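Local structure of Alpha/beta hydrolase (Paenibacillus sp. VTT E-133280, 6TJ2) at residues D141-L146 / D153-E158. The protein is an extracellular alpha/beta-hydrolase that probably acts as a methyl salicylate esterase, related in structure and function to tobacco salicylic acid binding protein 2. Residues are numbered along the deposited sequence; the frame is centred on the assembly and turned at random.
Sequences DAFAPL and DQFPAE
The CE1 and CZ corner of Phe143 meets CE2 and CZ of Phe155 obliquely, CZ of Phe143 lying 3.5 Å from CZ of Phe155, and this is where the contact is tightest. The two rings pair obliquely, their planes at 43° and their centroids 5.3 Å apart. Phe143 gets there because its CG stands anti to the carbonyl carbon (chi1 -60°), which swings the ring across to 153-158. The near side of the same ring rests against the aliphatic part of Gln154, with CD1 of Phe143 4.0 Å from CB of Gln154, so one phenyl group touches two consecutive residues. Cutting Phe143 back to an alanine would probably open a gap beside Phe155 and leave the Gln154 methylenes without their aromatic neighbour.

Further along, Gln154 bends at chi2 (-43°) and brings its amide over Pro145, NE2 approaching CB of the proline at 3.6 Å. That touch is van der Waals only: the NE2 hydrogens go to Ser150 O and Gln149 OE1 in the intervening loop, which ties the amide down while its flank packs on the proline. In contrast to the tight packing of Phe143 on Phe155, the solvent side of 153-158 is the start of its helix, where Ala157 and Glu158 are exposed.

Phe143 also packs against a probable catalytic triad of Ser117, His264 and Asp234, whose Ser117 sits on what looks like a nucleophile elbow, and its backbone bonds to Ser117. Phe155 also meets Phe163 edge-to-face. The contact thus bridges the loop leaving central parallel strand 134-139, beside the probable elbow at the end of strand 111-117, and the chain entering helix 157-170, with Pro156 as N-cap.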
loop_
_atom_site.group_PDB
_atom_site.type_symbol
_atom_site.label_atom_id
_atom_site.label_comp_id
_atom_site.label_asym_id
_atom_site.label_seq_id
_atom_site.Cartn_x
_atom_site.Cartn_y
_atom_site.Cartn_z
ATOM N N ASP A 141 -10.187 -4.729 9.454
ATOM C CA ASP A 141 -10.886 -3.939 8.421
ATOM C C ASP A 141 -12.107 -3.314 9.102
ATOM O O ASP A 141 -13.245 -3.434 8.611
ATOM C CB ASP A 141 -11.233 -4.757 7.191
ATOM C CG ASP A 141 -10.021 -5.145 6.386
ATOM O OD1 ASP A 141 -8.955 -4.706 6.689
ATOM O OD2 ASP A 141 -10.196 -5.838 5.357
ATOM N N ALA A 142 -11.820 -2.648 10.210
ATOM C CA ALA A 142 -12.834 -2.156 11.134
ATOM C C ALA A 142 -12.703 -0.653 11.343
ATOM O O ALA A 142 -11.622 -0.053 11.226
ATOM C CB ALA A 142 -12.804 -2.892 12.458
ATOM N N PHE A 143 -13.819 -0.046 11.670
ATOM C CA PHE A 143 -13.851 1.371 12.057
ATOM C C PHE A 143 -13.376 1.506 13.487
ATOM O O PHE A 143 -13.639 0.635 14.351
ATOM C CB PHE A 143 -15.273 1.917 11.902
ATOM C CG PHE A 143 -15.769 1.809 10.495
ATOM C CD1 PHE A 143 -15.245 2.662 9.532
ATOM C CD2 PHE A 143 -16.667 0.825 10.100
ATOM C CE1 PHE A 143 -15.651 2.532 8.203
ATOM C CE2 PHE A 143 -17.022 0.680 8.773
ATOM C CZ PHE A 143 -16.562 1.560 7.844
ATOM N N ALA A 144 -12.702 2.606 13.780
ATOM C CA ALA A 144 -12.286 2.973 15.143
ATOM C C ALA A 144 -12.605 4.440 15.339
ATOM O O ALA A 144 -11.683 5.262 15.329
ATOM C CB ALA A 144 -10.818 2.637 15.298
ATOM N N PRO A 145 -13.882 4.816 15.452
ATOM C CA PRO A 145 -14.193 6.226 15.649
ATOM C C PRO A 145 -13.422 6.760 16.859
ATOM O O PRO A 145 -13.167 6.069 17.843
ATOM C CB PRO A 145 -15.697 6.269 15.912
ATOM C CG PRO A 145 -16.174 4.981 15.261
ATOM C CD PRO A 145 -15.080 3.950 15.444
ATOM N N LEU A 146 -13.109 8.059 16.773
ATOM C CA LEU A 146 -12.637 8.787 17.972
ATOM C C LEU A 146 -13.835 9.142 18.852
ATOM O O LEU A 146 -14.985 9.149 18.364
ATOM C CB LEU A 146 -11.912 10.066 17.513
ATOM C CG LEU A 146 -10.686 9.846 16.620
ATOM C CD1 LEU A 146 -10.042 11.184 16.199
ATOM C CD2 LEU A 146 -9.660 8.989 17.307
ATOM N N ASP A 153 -19.654 9.013 10.413
ATOM C CA ASP A 153 -18.725 10.174 10.381
ATOM C C ASP A 153 -17.411 9.780 9.701
ATOM O O ASP A 153 -16.647 10.675 9.308
ATOM C CB ASP A 153 -18.442 10.746 11.766
ATOM C CG ASP A 153 -19.553 11.596 12.410
ATOM O OD1 ASP A 153 -20.416 12.086 11.632
ATOM O OD2 ASP A 153 -19.484 11.743 13.632
ATOM N N GLN A 154 -17.016 8.511 9.679
ATOM C CA GLN A 154 -15.706 8.118 9.140
ATOM C C GLN A 154 -15.693 8.149 7.634
ATOM O O GLN A 154 -14.609 8.135 7.057
ATOM C CB GLN A 154 -15.384 6.676 9.572
ATOM C CG GLN A 154 -15.409 6.435 11.081
ATOM C CD GLN A 154 -14.759 7.510 11.896
ATOM O OE1 GLN A 154 -13.573 7.846 11.640
ATOM N NE2 GLN A 154 -15.496 8.095 12.827
ATOM N N PHE A 155 -16.858 8.207 6.986
ATOM C CA PHE A 155 -16.901 8.067 5.512
ATOM C C PHE A 155 -16.619 9.396 4.808
ATOM O O PHE A 155 -16.889 10.469 5.332
ATOM C CB PHE A 155 -18.257 7.532 5.065
ATOM C CG PHE A 155 -18.379 6.039 5.269
ATOM C CD1 PHE A 155 -18.176 5.168 4.216
ATOM C CD2 PHE A 155 -18.660 5.551 6.533
ATOM C CE1 PHE A 155 -18.244 3.796 4.425
ATOM C CE2 PHE A 155 -18.780 4.181 6.715
ATOM C CZ PHE A 155 -18.591 3.316 5.652
ATOM N N PRO A 156 -16.190 9.329 3.534
ATOM C CA PRO A 156 -16.180 10.530 2.690
ATOM C C PRO A 156 -17.584 11.135 2.651
ATOM O O PRO A 156 -18.580 10.400 2.766
ATOM C CB PRO A 156 -15.740 10.011 1.328
ATOM C CG PRO A 156 -15.047 8.701 1.602
ATOM C CD PRO A 156 -15.729 8.121 2.823
ATOM N N ALA A 157 -17.673 12.455 2.444
ATOM C CA ALA A 157 -18.960 13.170 2.455
ATOM C C ALA A 157 -19.973 12.548 1.483
ATOM O O ALA A 157 -21.170 12.477 1.873
ATOM C CB ALA A 157 -18.719 14.638 2.135
ATOM N N GLU A 158 -19.524 12.121 0.325
ATOM C CA GLU A 158 -20.428 11.600 -0.754
ATOM C C GLU A 158 -21.049 10.274 -0.267
ATOM O O GLU A 158 -22.279 10.099 -0.409
ATOM C CB GLU A 158 -19.671 11.374 -2.064
ATOM C CG GLU A 158 -18.959 12.620 -2.565
ATOM C CD GLU A 158 -17.753 13.120 -1.758
ATOM O OE1 GLU A 158 -17.007 12.287 -1.203
ATOM O OE2 GLU A 158 -17.556 14.368 -1.692
#